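Local coordinates for foldase protein PrsA (Bacillus subtilis, PDB 4WO7) that assists the folding of several secreted proteins after their translocation across the membrane and has peptidyl-prolyl cis-trans isomerase activity, at residues Lys110-Gly115 / Ser221-Gln226; Lys130-Glu135 / Lys151-Asp156; Gly163-Phe168 / Glu176-Ala181; Asp192-Gln197 / His201-Thr206. All blocks are in the same frame, centred on the assembly; numbering follows the deposited sequence.

Contacts 2, 3 and 4 belong to the compact isomerase domain, whose antiparallel sheet runs in the order 164-169, 119-127, 200-207, 194-195. Along the chain they follow in series, and contact 1 brackets all three, because its helices 106-113 and 216-228 lie on either side of that sheet in sequence. Contacts 3 and 4 are closest, their centres about 8 Å apart, and Phe178 packs on His201 and Ile203. Contact 2 lies about 11 Å from contact 4, centre to centre, and touches it through Ala133. Contact 1 is remoter, about 19 Å from contact 3 between centres, yet a weak hydrogen bond between Trp167 and Glu222, with packing of Tyr112 on Trp167, brings the helices against strand 164-169.

Contact 1 of 4, residues Lys110-Gly115 / Ser221-Gln226; sequences KEYWEG and SEVLEQ
The first torsions of Tyr112 (chi1 -174°, CG opposite the backbone N) and Glu222 (chi1 -75°, CG opposite the carbonyl carbon) send the phenol and the carboxylate between two helices, where they meet. Tyr112 OH donates to Glu222 OE1 at 2.9 Å, a bond whose geometry marks it as weak. The two side chains cross at about a right angle, with ring and carboxylate planes 77° apart. The root of the tyrosine is held by a different residue: Val223 CG2 lies 3.7 Å from Tyr112 CB and 4.0 Å from Tyr112 CG, the two side chains sliding past each other in opposite directions. Farther out, Gln226 OE1 approaches Tyr112 CE1 at 4.1 Å, a loose contact. Tyr112 also rests on Leu219, one turn before Val223, while Glu222 OE1 has a weak hydrogen bond from Trp167 NE1 and a long, weak ion pair with Arg121. An alanine at Tyr112 is likely to open a gap beside Val223 and cost Glu222 its phenolic donor. Tyr112 is the one residue of 110-115 to touch 221-226, and its CA lies 7.2 Å from Val223 CA. Helix 106-113 leads into strand 119-127 and helix 216-228 follows strand 200-207, so the contact joins the two chain ends of the parvulin-type isomerase domain where they pass into the helical part.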
loop_
_atom_site.group_PDB
_atom_site.type_symbol
_atom_site.label_atom_id
_atom_site.label_comp_id
_atom_site.label_asym_id
_atom_site.label_seq_id
_atom_site.Cartn_x
_atom_site.Cartn_y
_atom_site.Cartn_z
ATOM N N LYS A 110 -3.039 29.607 -13.218
ATOM C CA LYS A 110 -3.205 30.702 -12.273
ATOM C C LYS A 110 -3.427 30.098 -10.899
ATOM O O LYS A 110 -3.017 30.659 -9.886
ATOM C CB LYS A 110 -4.366 31.618 -12.666
ATOM C CG LYS A 110 -4.274 33.013 -12.040
ATOM C CD LYS A 110 -5.314 33.969 -12.607
ATOM C CE LYS A 110 -6.549 34.053 -11.722
ATOM N NZ LYS A 110 -6.347 34.941 -10.538
ATOM N N GLU A 111 -4.069 28.933 -10.887
ATOM C CA GLU A 111 -4.287 28.167 -9.668
ATOM C C GLU A 111 -2.985 27.660 -9.074
ATOM O O GLU A 111 -2.879 27.487 -7.864
ATOM C CB GLU A 111 -5.184 26.968 -9.949
ATOM C CG GLU A 111 -5.376 26.048 -8.765
ATOM C CD GLU A 111 -6.309 24.898 -9.077
ATOM O OE1 GLU A 111 -6.544 24.066 -8.176
ATOM O OE2 GLU A 111 -6.805 24.824 -10.221
ATOM N N TYR A 112 -2.028 27.336 -9.935
ATOM C CA TYR A 112 -0.717 26.898 -9.476
ATOM C C TYR A 112 0.102 28.103 -9.008
ATOM O O TYR A 112 0.841 28.020 -8.023
ATOM C CB TYR A 112 0.025 26.137 -10.572
ATOM C CG TYR A 112 1.335 25.537 -10.104
ATOM C CD1 TYR A 112 1.363 24.326 -9.424
ATOM C CD2 TYR A 112 2.540 26.188 -10.323
ATOM C CE1 TYR A 112 2.556 23.777 -8.986
ATOM C CE2 TYR A 112 3.738 25.646 -9.884
ATOM C CZ TYR A 112 3.740 24.441 -9.219
ATOM O OH TYR A 112 4.934 23.905 -8.787
ATOM N N TRP A 113 -0.021 29.212 -9.733
ATOM C CA TRP A 113 0.679 30.440 -9.390
ATOM C C TRP A 113 0.284 30.869 -7.981
ATOM O O TRP A 113 1.144 31.087 -7.130
ATOM C CB TRP A 113 0.327 31.529 -10.414
ATOM C CG TRP A 113 1.020 32.841 -10.251
ATOM C CD1 TRP A 113 2.262 33.175 -10.710
ATOM C CD2 TRP A 113 0.504 34.010 -9.601
ATOM N NE1 TRP A 113 2.555 34.477 -10.378
ATOM C CE2 TRP A 113 1.495 35.009 -9.690
ATOM C CE3 TRP A 113 -0.689 34.303 -8.933
ATOM C CZ2 TRP A 113 1.325 36.278 -9.148
ATOM C CZ3 TRP A 113 -0.853 35.564 -8.393
ATOM C CH2 TRP A 113 0.147 36.535 -8.504
ATOM N N GLU A 114 -1.017 30.993 -7.739
ATOM C CA GLU A 114 -1.530 31.241 -6.394
ATOM C C GLU A 114 -1.449 29.923 -5.621
ATOM O O GLU A 114 -2.204 28.990 -5.878
ATOM C CB GLU A 114 -2.951 31.802 -6.445
ATOM C CG GLU A 114 -3.994 30.832 -6.964
ATOM C CD GLU A 114 -5.191 31.525 -7.594
ATOM O OE1 GLU A 114 -5.249 32.773 -7.570
ATOM O OE2 GLU A 114 -6.077 30.815 -8.115
ATOM N N GLY A 115 -0.541 29.858 -4.660
ATOM C CA GLY A 115 -0.235 28.616 -3.979
ATOM C C GLY A 115 1.279 28.520 -3.996
ATOM O O GLY A 115 1.892 27.776 -3.233
ATOM N N SER A 221 4.401 24.332 -17.788
ATOM C CA SER A 221 5.249 23.164 -17.968
ATOM C C SER A 221 5.326 22.393 -16.658
ATOM O O SER A 221 5.360 21.162 -16.657
ATOM C CB SER A 221 6.647 23.573 -18.442
ATOM O OG SER A 221 6.615 24.032 -19.783
ATOM N N GLU A 222 5.345 23.120 -15.545
ATOM C CA GLU A 222 5.352 22.492 -14.228
ATOM C C GLU A 222 4.033 21.794 -13.909
ATOM O O GLU A 222 4.035 20.697 -13.350
ATOM C CB GLU A 222 5.646 23.517 -13.136
ATOM C CG GLU A 222 7.092 23.962 -13.053
ATOM C CD GLU A 222 7.358 24.787 -11.807
ATOM O OE1 GLU A 222 7.036 24.307 -10.700
ATOM O OE2 GLU A 222 7.884 25.915 -11.931
ATOM N N VAL A 223 2.910 22.424 -14.259
ATOM C CA VAL A 223 1.603 21.818 -14.009
ATOM C C VAL A 223 1.506 20.499 -14.741
ATOM O O VAL A 223 1.054 19.505 -14.177
ATOM C CB VAL A 223 0.422 22.724 -14.459
ATOM C CG1 VAL A 223 -0.901 21.930 -14.490
ATOM C CG2 VAL A 223 0.290 23.958 -13.571
ATOM N N LEU A 224 1.935 20.497 -15.998
ATOM C CA LEU A 224 1.877 19.302 -16.820
ATOM C C LEU A 224 2.746 18.189 -16.249
ATOM O O LEU A 224 2.338 17.029 -16.227
ATOM C CB LEU A 224 2.314 19.624 -18.246
ATOM C CG LEU A 224 2.374 18.439 -19.213
ATOM C CD1 LEU A 224 1.014 17.757 -19.372
ATOM C CD2 LEU A 224 2.914 18.915 -20.548
ATOM N N GLU A 225 3.934 18.540 -15.768
ATOM C CA GLU A 225 4.829 17.537 -15.207
ATOM C C GLU A 225 4.215 16.957 -13.948
ATOM O O GLU A 225 4.433 15.796 -13.614
ATOM C CB GLU A 225 6.198 18.126 -14.879
ATOM C CG GLU A 225 7.257 17.048 -14.690
ATOM C CD GLU A 225 8.664 17.596 -14.619
ATOM O OE1 GLU A 225 8.874 18.756 -15.026
ATOM O OE2 GLU A 225 9.563 16.860 -14.157
ATOM N N GLN A 226 3.432 17.778 -13.260
ATOM C CA GLN A 226 2.770 17.352 -12.037
ATOM C C GLN A 226 1.618 16.395 -12.347
ATOM O O GLN A 226 1.394 15.422 -11.622
ATOM C CB GLN A 226 2.277 18.567 -11.244
ATOM C CG GLN A 226 1.738 18.208 -9.873
ATOM C CD GLN A 226 1.119 19.387 -9.150
ATOM O OE1 GLN A 226 0.600 20.315 -9.771
ATOM N NE2 GLN A 226 1.151 19.343 -7.823
#

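Contact 2 of 4, residues Lys130-Glu135 / Lys151-Asp156; sequences KKTAEE and KEYSTD
Tyr153 reaches across from the end of helix 146-153 to Thr132 and Glu135 on helix 130-142, and is the one residue of 151-156 to touch them. Its CB points toward the other helix, and with CG opposite the carbonyl carbon (chi1 -71°) the ring is carried on in that direction. The first ring atom to meet the facing segment is CD2, which lies 4.3 Å from the methyl CG2 of Thr132. One bond farther, CE2 comes to 4.0 Å from Glu135 OE1. At the tip, Tyr153 OH stands 3.6 Å from Glu135 OE2, too long to count as a hydrogen bond. Glu135 arrives with its chain extended and crosses the tyrosine at about a right angle, the carboxylate and ring planes 73° apart. Beyond the two segments, the ring also leans on Val136 and Lys139, farther along helix 130-142. The backbones stay well separated, Thr132 CA and Tyr153 CA being 8.7 Å apart, consistent with a contact made by side chains at the surface. A second acid is not far off, since Glu152 OE2 is 6.7 Å from Glu135 OE2; it would probably raise the cost of ionising Glu135 only slightly, as both are solvent-exposed. Without a hydrogen bond or salt bridge between the segments, the contact is loose packing, to which the carboxylate beside the phenol OH may add a weak electrostatic term.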
loop_
_atom_site.group_PDB
_atom_site.type_symbol
_atom_site.label_atom_id
_atom_site.label_comp_id
_atom_site.label_asym_id
_atom_site.label_seq_id
_atom_site.Cartn_x
_atom_site.Cartn_y
_atom_site.Cartn_z
ATOM N N LYS A 130 31.549 18.684 8.533
ATOM C CA LYS A 130 31.623 20.092 8.183
ATOM C C LYS A 130 32.814 20.301 7.258
ATOM O O LYS A 130 32.856 21.255 6.485
ATOM C CB LYS A 130 31.783 20.975 9.436
ATOM C CG LYS A 130 33.142 20.833 10.147
ATOM C CD LYS A 130 33.374 21.897 11.226
ATOM C CE LYS A 130 32.453 21.739 12.426
ATOM N NZ LYS A 130 32.772 22.719 13.511
ATOM N N LYS A 131 33.777 19.386 7.337
ATOM C CA LYS A 131 34.978 19.464 6.518
ATOM C C LYS A 131 34.656 18.945 5.116
ATOM O O LYS A 131 35.232 19.398 4.125
ATOM C CB LYS A 131 36.121 18.684 7.165
ATOM C CG LYS A 131 36.312 19.044 8.639
ATOM C CD LYS A 131 36.541 20.535 8.893
ATOM C CE LYS A 131 37.851 21.077 8.354
ATOM N NZ LYS A 131 37.979 22.527 8.697
ATOM N N THR A 132 33.733 17.986 5.048
ATOM C CA THR A 132 33.235 17.485 3.768
ATOM C C THR A 132 32.495 18.594 3.046
ATOM O O THR A 132 32.572 18.718 1.828
ATOM C CB THR A 132 32.268 16.283 3.936
ATOM O OG1 THR A 132 32.886 15.271 4.739
ATOM C CG2 THR A 132 31.884 15.683 2.575
ATOM N N ALA A 133 31.785 19.412 3.811
ATOM C CA ALA A 133 31.041 20.522 3.242
ATOM C C ALA A 133 31.997 21.598 2.728
ATOM O O ALA A 133 31.764 22.192 1.675
ATOM C CB ALA A 133 30.084 21.093 4.272
ATOM N N GLU A 134 33.080 21.834 3.465
ATOM C CA GLU A 134 34.054 22.850 3.081
ATOM C C GLU A 134 34.873 22.367 1.888
ATOM O O GLU A 134 35.388 23.171 1.112
ATOM C CB GLU A 134 34.972 23.198 4.254
ATOM C CG GLU A 134 34.259 23.945 5.372
ATOM C CD GLU A 134 35.133 24.188 6.587
ATOM O OE1 GLU A 134 35.263 25.369 6.986
ATOM O OE2 GLU A 134 35.651 23.206 7.164
ATOM N N GLU A 135 34.983 21.049 1.747
ATOM C CA GLU A 135 35.598 20.451 0.566
ATOM C C GLU A 135 34.766 20.786 -0.661
ATOM O O GLU A 135 35.290 21.177 -1.704
ATOM C CB GLU A 135 35.697 18.932 0.725
ATOM C CG GLU A 135 36.275 18.206 -0.485
ATOM C CD GLU A 135 36.373 16.704 -0.272
ATOM O OE1 GLU A 135 35.737 16.195 0.677
ATOM O OE2 GLU A 135 37.081 16.032 -1.053
ATOM N N LYS A 151 25.385 15.397 -7.282
ATOM C CA LYS A 151 25.372 14.005 -7.712
ATOM C C LYS A 151 26.538 13.253 -7.090
ATOM O O LYS A 151 26.419 12.067 -6.784
ATOM C CB LYS A 151 25.433 13.868 -9.237
ATOM C CG LYS A 151 24.166 14.264 -9.969
ATOM C CD LYS A 151 24.388 14.301 -11.473
ATOM C CE LYS A 151 23.121 14.700 -12.211
ATOM N NZ LYS A 151 22.761 16.129 -12.026
ATOM N N GLU A 152 27.660 13.938 -6.893
ATOM C CA GLU A 152 28.853 13.280 -6.377
ATOM C C GLU A 152 28.829 13.124 -4.856
ATOM O O GLU A 152 29.264 12.096 -4.336
ATOM C CB GLU A 152 30.115 14.044 -6.786
ATOM C CG GLU A 152 31.407 13.333 -6.402
ATOM C CD GLU A 152 32.642 14.105 -6.820
ATOM O OE1 GLU A 152 32.490 15.122 -7.531
ATOM O OE2 GLU A 152 33.761 13.694 -6.444
ATOM N N TYR A 153 28.323 14.135 -4.148
ATOM C CA TYR A 153 28.446 14.187 -2.689
ATOM C C TYR A 153 27.148 14.040 -1.899
ATOM O O TYR A 153 27.155 13.456 -0.815
ATOM C CB TYR A 153 29.095 15.512 -2.288
ATOM C CG TYR A 153 30.557 15.607 -2.640
ATOM C CD1 TYR A 153 30.964 15.987 -3.913
ATOM C CD2 TYR A 153 31.534 15.340 -1.693
ATOM C CE1 TYR A 153 32.302 16.076 -4.235
ATOM C CE2 TYR A 153 32.873 15.432 -2.004
ATOM C CZ TYR A 153 33.252 15.801 -3.274
ATOM O OH TYR A 153 34.589 15.890 -3.579
ATOM N N SER A 154 26.037 14.544 -2.428
ATOM C CA SER A 154 24.829 14.658 -1.611
ATOM C C SER A 154 24.285 13.286 -1.215
ATOM O O SER A 154 24.278 12.344 -2.007
ATOM C CB SER A 154 23.746 15.471 -2.320
ATOM O OG SER A 154 22.748 15.867 -1.387
ATOM N N THR A 155 23.825 13.204 0.030
ATOM C CA THR A 155 23.276 11.979 0.599
ATOM C C THR A 155 21.786 11.858 0.309
ATOM O O THR A 155 21.230 10.761 0.302
ATOM C CB THR A 155 23.490 11.959 2.141
ATOM O OG1 THR A 155 24.869 12.197 2.450
ATOM C CG2 THR A 155 23.051 10.638 2.769
ATOM N N ASP A 156 21.153 12.996 0.044
ATOM C CA ASP A 156 19.710 13.061 -0.166
ATOM C C ASP A 156 19.244 12.468 -1.500
ATOM O O ASP A 156 20.036 12.253 -2.418
ATOM C CB ASP A 156 19.254 14.518 -0.048
ATOM C CG ASP A 156 17.751 14.652 0.048
ATOM O OD1 ASP A 156 17.176 14.193 1.057
ATOM O OD2 ASP A 156 17.143 15.220 -0.883
#

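Contact 3 of 4, residues Gly163-Phe168 / Glu176-Ala181; sequences GDLGWF and ETFSKA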
loop_
_atom_site.group_PDB
_atom_site.type_symbol
_atom_site.label_atom_id
_atom_site.label_comp_id
_atom_site.label_asym_id
_atom_site.label_seq_id
_atom_site.Cartn_x
_atom_site.Cartn_y
_atom_site.Cartn_z
ATOM N N GLY A 163 20.282 18.062 -6.917
ATOM C CA GLY A 163 20.050 18.653 -5.609
ATOM C C GLY A 163 18.741 19.421 -5.461
ATOM O O GLY A 163 18.426 19.894 -4.371
ATOM N N ASP A 164 17.978 19.536 -6.545
ATOM C CA ASP A 164 16.735 20.314 -6.554
ATOM C C ASP A 164 15.678 19.825 -5.566
ATOM O O ASP A 164 15.392 18.630 -5.489
ATOM C CB ASP A 164 16.136 20.320 -7.961
ATOM C CG ASP A 164 14.859 21.135 -8.051
ATOM O OD1 ASP A 164 14.757 22.181 -7.380
ATOM O OD2 ASP A 164 13.950 20.722 -8.796
ATOM N N LEU A 165 15.107 20.767 -4.813
ATOM C CA LEU A 165 14.076 20.466 -3.820
ATOM C C LEU A 165 12.684 20.921 -4.263
ATOM O O LEU A 165 11.694 20.677 -3.572
ATOM C CB LEU A 165 14.427 21.134 -2.489
ATOM C CG LEU A 165 15.630 20.524 -1.778
ATOM C CD1 LEU A 165 16.129 21.463 -0.696
ATOM C CD2 LEU A 165 15.250 19.177 -1.189
ATOM N N GLY A 166 12.603 21.577 -5.416
ATOM C CA GLY A 166 11.338 22.127 -5.863
ATOM C C GLY A 166 10.930 23.298 -4.979
ATOM O O GLY A 166 11.757 23.854 -4.255
ATOM N N TRP A 167 9.654 23.675 -5.035
ATOM C CA TRP A 167 9.142 24.809 -4.262
ATOM C C TRP A 167 8.790 24.418 -2.835
ATOM O O TRP A 167 8.422 23.276 -2.565
ATOM C CB TRP A 167 7.898 25.400 -4.927
ATOM C CG TRP A 167 8.157 26.017 -6.268
ATOM C CD1 TRP A 167 8.120 25.393 -7.484
ATOM C CD2 TRP A 167 8.482 27.388 -6.533
ATOM N NE1 TRP A 167 8.411 26.289 -8.485
ATOM C CE2 TRP A 167 8.635 27.523 -7.927
ATOM C CE3 TRP A 167 8.664 28.516 -5.726
ATOM C CZ2 TRP A 167 8.957 28.736 -8.531
ATOM C CZ3 TRP A 167 8.983 29.719 -6.330
ATOM C CH2 TRP A 167 9.125 29.819 -7.715
ATOM N N PHE A 168 8.911 25.379 -1.923
ATOM C CA PHE A 168 8.540 25.168 -0.529
ATOM C C PHE A 168 8.429 26.509 0.187
ATOM O O PHE A 168 9.134 27.457 -0.161
ATOM C CB PHE A 168 9.580 24.299 0.162
ATOM C CG PHE A 168 10.939 24.934 0.208
ATOM C CD1 PHE A 168 11.770 24.924 -0.904
ATOM C CD2 PHE A 168 11.380 25.553 1.364
ATOM C CE1 PHE A 168 13.020 25.521 -0.857
ATOM C CE2 PHE A 168 12.628 26.148 1.416
ATOM C CZ PHE A 168 13.446 26.133 0.307
ATOM N N GLU A 176 12.895 23.709 10.177
ATOM C CA GLU A 176 12.957 25.151 10.416
ATOM C C GLU A 176 14.381 25.679 10.357
ATOM O O GLU A 176 14.594 26.853 10.070
ATOM C CB GLU A 176 12.358 25.532 11.766
ATOM C CG GLU A 176 10.850 25.561 11.799
ATOM C CD GLU A 176 10.323 26.078 13.122
ATOM O OE1 GLU A 176 10.964 26.984 13.702
ATOM O OE2 GLU A 176 9.348 25.498 13.642
ATOM N N THR A 177 15.358 24.821 10.631
ATOM C CA THR A 177 16.750 25.245 10.571
ATOM C C THR A 177 17.165 25.472 9.126
ATOM O O THR A 177 17.891 26.417 8.819
ATOM C CB THR A 177 17.711 24.206 11.197
ATOM O OG1 THR A 177 17.206 23.756 12.459
ATOM C CG2 THR A 177 19.092 24.814 11.390
ATOM N N PHE A 178 16.692 24.599 8.243
ATOM C CA PHE A 178 17.032 24.677 6.831
ATOM C C PHE A 178 16.302 25.793 6.095
ATOM O O PHE A 178 16.924 26.599 5.407
ATOM C CB PHE A 178 16.719 23.351 6.143
ATOM C CG PHE A 178 16.937 23.384 4.668
ATOM C CD1 PHE A 178 18.180 23.096 4.139
ATOM C CD2 PHE A 178 15.913 23.740 3.809
ATOM C CE1 PHE A 178 18.393 23.132 2.779
ATOM C CE2 PHE A 178 16.120 23.785 2.446
ATOM C CZ PHE A 178 17.365 23.484 1.930
ATOM N N SER A 179 14.984 25.842 6.257
ATOM C CA SER A 179 14.153 26.782 5.507
ATOM C C SER A 179 14.392 28.233 5.906
ATOM O O SER A 179 14.356 29.131 5.064
ATOM C CB SER A 179 12.675 26.427 5.686
ATOM O OG SER A 179 12.301 26.449 7.052
ATOM N N LYS A 180 14.660 28.459 7.185
ATOM C CA LYS A 180 14.968 29.794 7.676
ATOM C C LYS A 180 16.228 30.279 6.973
ATOM O O LYS A 180 16.291 31.409 6.486
ATOM C CB LYS A 180 15.165 29.763 9.189
ATOM C CG LYS A 180 13.859 29.733 9.961
ATOM C CD LYS A 180 14.090 29.701 11.460
ATOM C CE LYS A 180 12.779 29.785 12.218
ATOM N NZ LYS A 180 12.996 29.731 13.686
ATOM N N ALA A 181 17.222 29.400 6.917
ATOM C CA ALA A 181 18.484 29.684 6.246
ATOM C C ALA A 181 18.307 29.851 4.742
ATOM O O ALA A 181 18.982 30.670 4.118
ATOM C CB ALA A 181 19.480 28.572 6.527
#
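Strand 164-168 and helix 176-181 cross nearly perpendicularly, with a signed angle of -81° and 11.8 Å between their axes, so long side chains must fill the interval. Phe178 does most of this from the helix. Its CZ meets Leu165 CD1 at 3.5 Å, the leucine and phenylalanine approaching from opposite directions. Phe168 comes across at about a right angle, and its CZ lies 4.2 Å from Phe178 CE2, at the edge of the Phe178 ring and near its plane. With Phe168 CG between the backbone N and the carbonyl carbon (chi1 63°), the ring is placed toward the helix and has Gly166 O in plane at its edge. Ser179 CB touches the edge of the same ring, 4.3 Å from Phe168 CE2, while Ser179 OG hydrogen-bonds Asp175 O and Lys170 O. On the strand itself, Asp164 OD1 accepts from Gly166 N at 3.0 Å and forms an Asx turn, and its other oxygen, OD2, makes a salt bridge with Arg121. Strand 164-169 is an outermost strand beside 119-127, where Phe168 packs on Ile120 and Ala122. Helix 176-183 thus lies over the sheet, with Phe178 reaching on to Ile203 of strand 200-207.

Contact 4 of 4, residues Asp192-Gln197 / His201-Thr206; sequences DPVKTQ and HIIKKT
Two backbone hydrogen bonds pair Val194 with His201: Val194 N donates to His201 O at 2.8 Å, meeting a lone pair in the carbonyl plane, and His201 N donates to Val194 O at 2.9 Å from above that carbonyl's plane. They make an antiparallel hydrogen-bonded pair in the hairpin of strands 194-195 and 200-207, at one border of the parvulin-type sheet. The imidazole adds a third link, His201 NE2 donating weakly to Thr196 OG1 at 2.8 Å, bent to 120° at the hydrogen. Thr196 OG1, which has further weak partners in Gly199 O and Tyr198 N, sits between its backbone N and carbonyl carbon (chi1 69°), which brings it to the ring as the two side chains cross at about a right angle. The His201 ring also meets those of His124 and Phe178, the histidine pair being consistent with the dual-histidine motif of parvulin active sites. An alanine in place of His201 would probably cost Thr196 OG1 its imidazole donor and deprive Phe178 and His124 of the ring they meet. Farther out, Pro193 CA makes a CA-H...O contact of 3.3 Å with His201 O, while the proline ring packs on Ala133 and Glu137. Val194 CG2 closes the apolar side, 4.2 Å from the methyl CD1 of Ile203.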
loop_
_atom_site.group_PDB
_atom_site.type_symbol
_atom_site.label_atom_id
_atom_site.label_comp_id
_atom_site.label_asym_id
_atom_site.label_seq_id
_atom_site.Cartn_x
_atom_site.Cartn_y
_atom_site.Cartn_z
ATOM N N ASP A 192 26.639 29.080 3.153
ATOM C CA ASP A 192 27.764 28.427 3.801
ATOM C C ASP A 192 27.185 27.193 4.482
ATOM O O ASP A 192 25.964 27.085 4.601
ATOM C CB ASP A 192 28.449 29.360 4.800
ATOM C CG ASP A 192 29.160 30.519 4.123
ATOM O OD1 ASP A 192 29.726 30.316 3.028
ATOM O OD2 ASP A 192 29.156 31.634 4.689
ATOM N N PRO A 193 28.042 26.254 4.914
ATOM C CA PRO A 193 27.526 25.007 5.499
ATOM C C PRO A 193 26.482 25.244 6.598
ATOM O O PRO A 193 26.729 26.000 7.540
ATOM C CB PRO A 193 28.787 24.345 6.061
ATOM C CG PRO A 193 29.879 24.835 5.174
ATOM C CD PRO A 193 29.512 26.246 4.806
ATOM N N VAL A 194 25.328 24.594 6.460
ATOM C CA VAL A 194 24.224 24.736 7.408
ATOM C C VAL A 194 24.003 23.437 8.170
ATOM O O VAL A 194 23.536 22.449 7.606
ATOM C CB VAL A 194 22.906 25.140 6.690
ATOM C CG1 VAL A 194 21.719 25.138 7.651
ATOM C CG2 VAL A 194 23.047 26.493 6.009
ATOM N N LYS A 195 24.331 23.457 9.458
ATOM C CA LYS A 195 24.190 22.290 10.323
ATOM C C LYS A 195 22.724 22.006 10.644
ATOM O O LYS A 195 21.994 22.903 11.067
ATOM C CB LYS A 195 24.983 22.502 11.620
ATOM C CG LYS A 195 24.768 21.438 12.692
ATOM C CD LYS A 195 25.162 20.056 12.195
ATOM C CE LYS A 195 24.970 18.991 13.262
ATOM N NZ LYS A 195 25.195 17.626 12.711
ATOM N N THR A 196 22.300 20.761 10.440
ATOM C CA THR A 196 20.956 20.330 10.828
ATOM C C THR A 196 20.960 18.893 11.333
ATOM O O THR A 196 22.020 18.300 11.550
ATOM C CB THR A 196 19.943 20.418 9.669
ATOM O OG1 THR A 196 20.253 19.429 8.677
ATOM C CG2 THR A 196 19.939 21.799 9.042
ATOM N N GLN A 197 19.764 18.341 11.520
ATOM C CA GLN A 197 19.626 16.985 12.029
ATOM C C GLN A 197 20.248 15.994 11.054
ATOM O O GLN A 197 20.896 15.026 11.455
ATOM C CB GLN A 197 18.160 16.593 12.222
ATOM C CG GLN A 197 17.347 17.474 13.162
ATOM C CD GLN A 197 16.358 18.379 12.424
ATOM O OE1 GLN A 197 16.213 18.307 11.201
ATOM N NE2 GLN A 197 15.660 19.221 13.174
ATOM N N HIS A 201 24.438 21.233 5.134
ATOM C CA HIS A 201 23.804 21.611 3.882
ATOM C C HIS A 201 24.531 22.748 3.194
ATOM O O HIS A 201 24.994 23.687 3.842
ATOM C CB HIS A 201 22.358 22.046 4.113
ATOM C CG HIS A 201 21.481 20.979 4.682
ATOM N ND1 HIS A 201 20.351 20.534 4.037
ATOM C CD2 HIS A 201 21.566 20.270 5.832
ATOM C CE1 HIS A 201 19.771 19.595 4.765
ATOM N NE2 HIS A 201 20.489 19.417 5.858
ATOM N N ILE A 202 24.636 22.645 1.876
ATOM C CA ILE A 202 24.952 23.794 1.045
ATOM C C ILE A 202 23.706 24.090 0.231
ATOM O O ILE A 202 23.310 23.296 -0.617
ATOM C CB ILE A 202 26.156 23.553 0.121
ATOM C CG1 ILE A 202 27.441 23.477 0.946
ATOM C CG2 ILE A 202 26.297 24.697 -0.881
ATOM C CD1 ILE A 202 28.606 22.864 0.206
ATOM N N ILE A 203 23.102 25.246 0.486
ATOM C CA ILE A 203 21.839 25.605 -0.143
ATOM C C ILE A 203 22.042 26.644 -1.225
ATOM O O ILE A 203 22.805 27.590 -1.049
ATOM C CB ILE A 203 20.814 26.178 0.854
ATOM C CG1 ILE A 203 20.801 25.372 2.153
ATOM C CG2 ILE A 203 19.426 26.178 0.211
ATOM C CD1 ILE A 203 19.900 25.957 3.219
ATOM N N LYS A 204 21.364 26.443 -2.351
ATOM C CA LYS A 204 21.356 27.429 -3.419
ATOM C C LYS A 204 19.915 27.815 -3.711
ATOM O O LYS A 204 19.128 27.011 -4.206
ATOM C CB LYS A 204 22.010 26.888 -4.689
ATOM C CG LYS A 204 22.057 27.898 -5.831
ATOM C CD LYS A 204 22.776 27.341 -7.049
ATOM C CE LYS A 204 22.454 28.141 -8.304
ATOM N NZ LYS A 204 22.783 27.402 -9.558
ATOM N N LYS A 205 19.575 29.057 -3.401
ATOM C CA LYS A 205 18.254 29.581 -3.699
ATOM C C LYS A 205 18.155 29.810 -5.199
ATOM O O LYS A 205 18.929 30.593 -5.746
ATOM C CB LYS A 205 18.015 30.875 -2.921
ATOM C CG LYS A 205 16.597 31.396 -3.001
ATOM C CD LYS A 205 16.397 32.578 -2.067
ATOM C CE LYS A 205 15.257 33.484 -2.491
ATOM N NZ LYS A 205 15.080 34.551 -1.467
ATOM N N THR A 206 17.212 29.149 -5.869
ATOM C CA THR A 206 17.215 29.170 -7.327
ATOM C C THR A 206 16.448 30.341 -7.899
ATOM O O THR A 206 16.906 30.988 -8.838
ATOM C CB THR A 206 16.566 27.911 -7.924
ATOM O OG1 THR A 206 15.238 27.785 -7.417
ATOM C CG2 THR A 206 17.350 26.670 -7.582
#